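Local coordinates for ATP-dependent DNA helicase PIF1 (Candida albicans, PDB 7OTJ), which couples ATP hydrolysis to 5'-3' unwinding of DNA and probably resolves G-quadruplexes, helping to keep the nuclear and mitochondrial genomes stable, at residues 428-431 / 432-436; 95-98 / 99-103; 81-84 / 85-88. All blocks are in the same frame, centred on the assembly; numbering follows the deposited sequence.

Contact 1. Residues 428-431 / 432-436; sequences TEDE and DGTVL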
# COMPACT_ATOMS: atom_id res chain seq x y z
N THR A 428 4.39 -18.91 -6.98
CA THR A 428 3.90 -18.60 -8.30
C THR A 428 3.28 -19.87 -8.88
O THR A 428 3.91 -20.92 -8.89
CB THR A 428 5.03 -18.08 -9.19
OG1 THR A 428 5.43 -16.78 -8.73
CG2 THR A 428 4.59 -17.99 -10.63
N GLU A 429 2.04 -19.77 -9.37
CA GLU A 429 1.31 -20.96 -9.76
C GLU A 429 0.71 -20.78 -11.15
O GLU A 429 0.77 -19.70 -11.75
CB GLU A 429 0.20 -21.30 -8.76
CG GLU A 429 0.69 -21.83 -7.42
CD GLU A 429 -0.44 -22.20 -6.48
OE1 GLU A 429 -0.24 -22.15 -5.25
OE2 GLU A 429 -1.54 -22.55 -6.98
N ASP A 430 0.15 -21.86 -11.66
CA ASP A 430 -0.72 -21.83 -12.82
C ASP A 430 -2.14 -22.08 -12.36
O ASP A 430 -2.38 -22.66 -11.29
CB ASP A 430 -0.29 -22.87 -13.88
CG ASP A 430 -0.57 -24.31 -13.45
OD1 ASP A 430 -0.76 -24.56 -12.25
OD2 ASP A 430 -0.56 -25.19 -14.33
N GLU A 431 -3.09 -21.62 -13.18
CA GLU A 431 -4.50 -21.62 -12.78
C GLU A 431 -4.98 -22.97 -12.28
O GLU A 431 -5.90 -23.04 -11.45
CB GLU A 431 -5.34 -21.14 -13.96
CG GLU A 431 -5.01 -19.71 -14.42
CD GLU A 431 -3.83 -19.64 -15.38
OE1 GLU A 431 -3.35 -20.71 -15.82
OE2 GLU A 431 -3.38 -18.52 -15.69
N ASP A 432 -4.37 -24.06 -12.74
CA ASP A 432 -4.80 -25.38 -12.29
C ASP A 432 -4.27 -25.76 -10.91
O ASP A 432 -4.79 -26.70 -10.31
CB ASP A 432 -4.39 -26.44 -13.30
CG ASP A 432 -5.34 -26.51 -14.48
OD1 ASP A 432 -6.52 -26.10 -14.33
OD2 ASP A 432 -4.92 -26.98 -15.55
N GLY A 433 -3.25 -25.07 -10.41
CA GLY A 433 -2.73 -25.36 -9.09
C GLY A 433 -1.30 -25.85 -9.06
O GLY A 433 -0.78 -26.11 -7.96
N THR A 434 -0.64 -26.01 -10.20
CA THR A 434 0.73 -26.50 -10.23
C THR A 434 1.67 -25.36 -9.87
O THR A 434 1.74 -24.35 -10.58
CB THR A 434 1.06 -27.06 -11.62
OG1 THR A 434 0.19 -28.16 -11.91
CG2 THR A 434 2.50 -27.52 -11.68
N VAL A 435 2.40 -25.51 -8.77
CA VAL A 435 3.28 -24.44 -8.31
C VAL A 435 4.50 -24.40 -9.22
O VAL A 435 5.17 -25.41 -9.43
CB VAL A 435 3.67 -24.64 -6.84
CG1 VAL A 435 3.96 -26.11 -6.57
CG2 VAL A 435 4.89 -23.80 -6.50
N LEU A 436 4.76 -23.23 -9.80
CA LEU A 436 5.89 -23.07 -10.71
C LEU A 436 7.14 -22.58 -9.99
O LEU A 436 8.25 -22.98 -10.36
CB LEU A 436 5.51 -22.10 -11.83
CG LEU A 436 4.25 -22.44 -12.65
CD1 LEU A 436 3.96 -21.38 -13.69
CD2 LEU A 436 4.36 -23.81 -13.31

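Contact 2. Residues 95-98 / 99-103; sequences FTRW and RETRV. With PO4 (phosphate ion), chain P.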
# COMPACT_ATOMS: atom_id res chain seq x y z
N PHE A 95 -12.12 -15.39 -12.50
CA PHE A 95 -13.21 -15.23 -13.46
C PHE A 95 -14.55 -15.16 -12.74
O PHE A 95 -15.41 -14.34 -13.09
CB PHE A 95 -13.19 -16.36 -14.47
CG PHE A 95 -14.33 -16.31 -15.46
CD1 PHE A 95 -14.47 -15.23 -16.32
CD2 PHE A 95 -15.25 -17.34 -15.52
CE1 PHE A 95 -15.51 -15.18 -17.22
CE2 PHE A 95 -16.29 -17.29 -16.42
CZ PHE A 95 -16.42 -16.21 -17.27
N THR A 96 -14.74 -16.01 -11.72
CA THR A 96 -15.98 -15.94 -10.95
C THR A 96 -16.10 -14.60 -10.24
O THR A 96 -17.17 -13.98 -10.24
CB THR A 96 -16.04 -17.10 -9.95
OG1 THR A 96 -16.07 -18.35 -10.65
CG2 THR A 96 -17.28 -16.99 -9.07
N ARG A 97 -14.99 -14.11 -9.67
CA ARG A 97 -15.00 -12.85 -8.94
C ARG A 97 -15.36 -11.69 -9.86
O ARG A 97 -16.06 -10.76 -9.45
CB ARG A 97 -13.65 -12.63 -8.27
CG ARG A 97 -13.57 -11.39 -7.41
CD ARG A 97 -12.23 -11.33 -6.72
NE ARG A 97 -11.15 -11.59 -7.66
CZ ARG A 97 -9.88 -11.75 -7.32
NH1 ARG A 97 -9.50 -11.67 -6.05
NH2 ARG A 97 -8.99 -12.01 -8.26
N TRP A 98 -14.88 -11.72 -11.10
CA TRP A 98 -15.24 -10.69 -12.06
C TRP A 98 -16.74 -10.67 -12.34
O TRP A 98 -17.30 -9.61 -12.63
CB TRP A 98 -14.47 -10.88 -13.37
CG TRP A 98 -13.18 -10.13 -13.44
CD1 TRP A 98 -11.92 -10.66 -13.45
CD2 TRP A 98 -13.01 -8.71 -13.53
NE1 TRP A 98 -10.98 -9.66 -13.53
CE2 TRP A 98 -11.63 -8.46 -13.58
CE3 TRP A 98 -13.90 -7.64 -13.57
CZ2 TRP A 98 -11.11 -7.17 -13.68
CZ3 TRP A 98 -13.39 -6.36 -13.65
CH2 TRP A 98 -12.01 -6.13 -13.70
N ARG A 99 -17.41 -11.82 -12.27
CA ARG A 99 -18.84 -11.84 -12.56
C ARG A 99 -19.69 -11.56 -11.33
O ARG A 99 -20.78 -11.00 -11.47
CB ARG A 99 -19.24 -13.19 -13.17
CG ARG A 99 -18.78 -13.36 -14.61
CD ARG A 99 -19.25 -14.68 -15.20
NE ARG A 99 -18.82 -15.82 -14.39
CZ ARG A 99 -19.64 -16.56 -13.65
NH1 ARG A 99 -20.94 -16.32 -13.61
NH2 ARG A 99 -19.14 -17.57 -12.94
N GLU A 100 -19.21 -11.90 -10.14
CA GLU A 100 -19.96 -11.66 -8.92
C GLU A 100 -19.75 -10.27 -8.34
O GLU A 100 -20.44 -9.91 -7.38
CB GLU A 100 -19.61 -12.71 -7.86
CG GLU A 100 -19.86 -14.15 -8.29
CD GLU A 100 -19.57 -15.14 -7.17
OE1 GLU A 100 -20.38 -16.07 -6.98
OE2 GLU A 100 -18.53 -14.99 -6.49
N THR A 101 -18.82 -9.48 -8.88
CA THR A 101 -18.53 -8.16 -8.34
C THR A 101 -19.61 -7.16 -8.75
O THR A 101 -19.97 -7.07 -9.92
CB THR A 101 -17.15 -7.66 -8.80
OG1 THR A 101 -16.12 -8.43 -8.18
CG2 THR A 101 -16.95 -6.20 -8.44
N ARG A 102 -20.12 -6.41 -7.77
CA ARG A 102 -21.08 -5.34 -8.02
C ARG A 102 -20.48 -3.95 -7.87
O ARG A 102 -20.88 -3.04 -8.60
CB ARG A 102 -22.28 -5.45 -7.07
CG ARG A 102 -23.05 -6.75 -7.21
CD ARG A 102 -23.66 -6.88 -8.59
NE ARG A 102 -24.58 -5.80 -8.89
CZ ARG A 102 -25.85 -5.77 -8.50
NH1 ARG A 102 -26.39 -6.77 -7.82
NH2 ARG A 102 -26.60 -4.70 -8.80
N VAL A 103 -19.55 -3.76 -6.94
CA VAL A 103 -18.89 -2.48 -6.72
C VAL A 103 -17.39 -2.73 -6.72
O VAL A 103 -16.90 -3.68 -6.10
CB VAL A 103 -19.32 -1.84 -5.39
CG1 VAL A 103 -18.62 -0.49 -5.17
CG2 VAL A 103 -20.83 -1.68 -5.33
P PO4 P . -25.20 -1.29 -8.39
O1 PO4 P . -26.63 -1.72 -8.60
O2 PO4 P . -24.99 0.07 -9.00
O3 PO4 P . -24.25 -2.28 -9.03
O4 PO4 P . -24.91 -1.22 -6.91

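Contact 3. Residues 81-84 / 85-88; sequences VENL and IKKI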
# COMPACT_ATOMS: atom_id res chain seq x y z
N VAL A 81 -5.39 -6.95 -24.44
CA VAL A 81 -6.59 -7.32 -23.70
C VAL A 81 -7.10 -8.69 -24.13
O VAL A 81 -7.63 -9.46 -23.32
CB VAL A 81 -7.67 -6.24 -23.87
CG1 VAL A 81 -8.91 -6.58 -23.04
CG2 VAL A 81 -7.12 -4.88 -23.47
N GLU A 82 -6.95 -9.03 -25.42
CA GLU A 82 -7.40 -10.34 -25.88
C GLU A 82 -6.69 -11.47 -25.14
O GLU A 82 -7.30 -12.49 -24.83
CB GLU A 82 -7.18 -10.46 -27.39
CG GLU A 82 -8.07 -9.57 -28.25
CD GLU A 82 -7.73 -8.09 -28.16
OE1 GLU A 82 -6.59 -7.75 -27.78
OE2 GLU A 82 -8.61 -7.26 -28.47
N ASN A 83 -5.41 -11.27 -24.81
CA ASN A 83 -4.68 -12.30 -24.08
C ASN A 83 -4.98 -12.26 -22.59
O ASN A 83 -5.13 -13.31 -21.95
CB ASN A 83 -3.17 -12.16 -24.31
CG ASN A 83 -2.79 -12.32 -25.77
OD1 ASN A 83 -3.51 -12.96 -26.55
ND2 ASN A 83 -1.65 -11.76 -26.15
N LEU A 84 -5.06 -11.05 -22.01
CA LEU A 84 -5.43 -10.90 -20.61
C LEU A 84 -6.76 -11.57 -20.30
O LEU A 84 -6.95 -12.13 -19.21
CB LEU A 84 -5.49 -9.42 -20.24
CG LEU A 84 -4.18 -8.64 -20.36
CD1 LEU A 84 -4.40 -7.21 -19.93
CD2 LEU A 84 -3.07 -9.30 -19.55
N ILE A 85 -7.71 -11.51 -21.24
CA ILE A 85 -9.02 -12.11 -21.01
C ILE A 85 -8.92 -13.62 -20.93
O ILE A 85 -9.56 -14.26 -20.08
CB ILE A 85 -10.01 -11.67 -22.10
CG1 ILE A 85 -10.30 -10.18 -21.98
CG2 ILE A 85 -11.29 -12.47 -22.02
CD1 ILE A 85 -11.10 -9.64 -23.12
N LYS A 86 -8.11 -14.23 -21.80
CA LYS A 86 -7.95 -15.68 -21.74
C LYS A 86 -7.29 -16.11 -20.44
O LYS A 86 -7.69 -17.11 -19.83
CB LYS A 86 -7.15 -16.18 -22.95
CG LYS A 86 -7.76 -15.84 -24.31
CD LYS A 86 -7.27 -16.78 -25.41
CE LYS A 86 -5.75 -16.83 -25.50
NZ LYS A 86 -5.17 -15.48 -25.72
N LYS A 87 -6.27 -15.36 -19.99
CA LYS A 87 -5.61 -15.69 -18.73
C LYS A 87 -6.59 -15.64 -17.57
O LYS A 87 -6.61 -16.54 -16.72
CB LYS A 87 -4.43 -14.75 -18.49
CG LYS A 87 -3.67 -15.03 -17.20
CD LYS A 87 -2.52 -14.06 -17.01
CE LYS A 87 -1.72 -14.40 -15.76
NZ LYS A 87 -0.54 -13.52 -15.60
N ILE A 88 -7.39 -14.58 -17.50
CA ILE A 88 -8.36 -14.45 -16.41
C ILE A 88 -9.41 -15.55 -16.49
O ILE A 88 -9.88 -16.04 -15.46
CB ILE A 88 -8.98 -13.05 -16.44
CG1 ILE A 88 -7.90 -12.01 -16.15
CG2 ILE A 88 -10.13 -12.94 -15.44
CD1 ILE A 88 -8.35 -10.58 -16.28

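Contact 1. Residues 428-431 / 432-436
T428 and L436 pair the two arms of a tight beta hairpin: the L436 amide donates to T428 O, lying in the plane of that carbonyl, with L436 N and T428 O 2.6 Å apart. L436 CB settles beside the same oxygen. At E429 the chain faces V435 in an antiparallel non-hydrogen-bonded pair, CA to CA 4.3 Å, with both side chains on one face of the sheet. The E429 side chain slants across V435, its CG 3.8 Å from V435 CA, while the extended remainder carries OE2 past G433 CA; OE1 is held by the hydroxyl of T427.

D430 closes the pairing: D430 N bonds to T434 O at 3.1 Å, and D430 O accepts from G433 N at 2.7 Å. This is a type I turn from D430 to G433 followed by a G1 bulge at the glycine (phi 117°), the classic 3:5 hairpin, joining strands 424-429 and 435-446 of an antiparallel sheet that probably belongs to domain 2B. The D430 carboxylate swings inside the turn because CG sits between the backbone N and the carbonyl carbon (chi1 70°). Its OD1, met nearly end-on, accepts from T434 N at 2.5 Å, and only weakly from G433 N. E431 begins the reversal and turns its carboxylate out of the hairpin, where OE1 makes a long, weak ion pair with R90.

Contact 2. Residues 95-98 / 99-103
F95 and R99 meet one turn apart on a helix, with R99 NE over one face of the phenyl ring, 3.6 Å from F95 CE2. The ring and guanidinium planes are 43° apart, so the group leans over the aromatic surface and does not lie flat on it. A bend at chi3 (-55°) brings the R99 chain back over the ring. On the next flank T96 and E100 extend alongside each other in the same direction, with T96 CG2 3.5 Å from E100 OE2; the T96 hydroxyl is bound to K92 O in the turn before.

Beneath them T96 O takes two amides, that of E100 nearly straight on, T96 O to E100 N 2.9 Å, and that of R99 from well above the carbonyl plane. Here helix 92-100 ends and the chain passes into strand 103-107, in the parallel sheet of the RecA-like, P-loop NTPase domain. T101 leaves helical geometry, yet its OG1 donates to R97 O at 2.7 Å, and its N adds a weak bond to that oxygen.

Further out, the buried indole of W98 packs against helix 114-128: NE1 donates to A72 O and the ring meets that of F71, while R128 binds W98 O. At the surface R102 NH2 comes within 3.0 Å of O1 of a phosphate ion, probably from the crystallisation liquor, and bonds weakly to O3 of that ion.

Contact 3. Residues 81-84 / 85-88
The amides of I85, K87 and I88 each reach back four residues in regular alpha-helical bonds, I85 N to V81 O at 2.9 Å, K87 N to N83 O at 3.1 Å and I88 N to L84 O at 3.0 Å. The K87 and I88 bonds are both nearly straight at the hydrogen (165° and 164°), the I85 bond is more bent, and the K87 amide enters almost in line with the N83 carbonyl.

V81 and I85 meet at one flank, where V81 CG1 and I85 CD1 are 3.8 Å apart and the two side chains slant past each other. Because I85 CG1 lies beside its own backbone N (chi1 -68°), the branch is sent back along the helix toward V81. I85 goes on to touch I123 and N126. Helix 81-90 is thus amphipathic, its apolar side shared between helix 114-128 of the PIF1-like helicase region, met by V81, I85 and I88, and the loop at F74, met by L84 and I88.

The opposite chemistry appears on the solvent side. K86 lies alongside N83, and bends at chi3 and chi4 curl its ammonium back until NZ stands 3.1 Å from N83 OD1, but at an angle too poor for a hydrogen bond. K86 CG also passes 3.4 Å from E82 O. K87 behaves differently: its chain is fully extended, away from this turn, and its NZ donates to F74 O.

Overall arrangement
Contact 1 is a surface hairpin turn with no buried residue, held by backbone bonds and one buttressing carboxylate. Contacts 2 and 3 are partly buried and lie in consecutive helices, 92-100 and 81-90, of the PIF1-like helicase region. Both lean on helix 114-128, contact 2 with aromatic rings and contact 3 with aliphatic branches. They meet directly, F95 and W98 packing against I88, with centres about 16 Å apart. Contact 1 touches contact 3 through E431 and K87, bringing the antiparallel sheet beside the helical region, whereas contacts 1 and 2 stay about 9 Å apart at their nearest atoms. All three lie away from the nucleotide pocket.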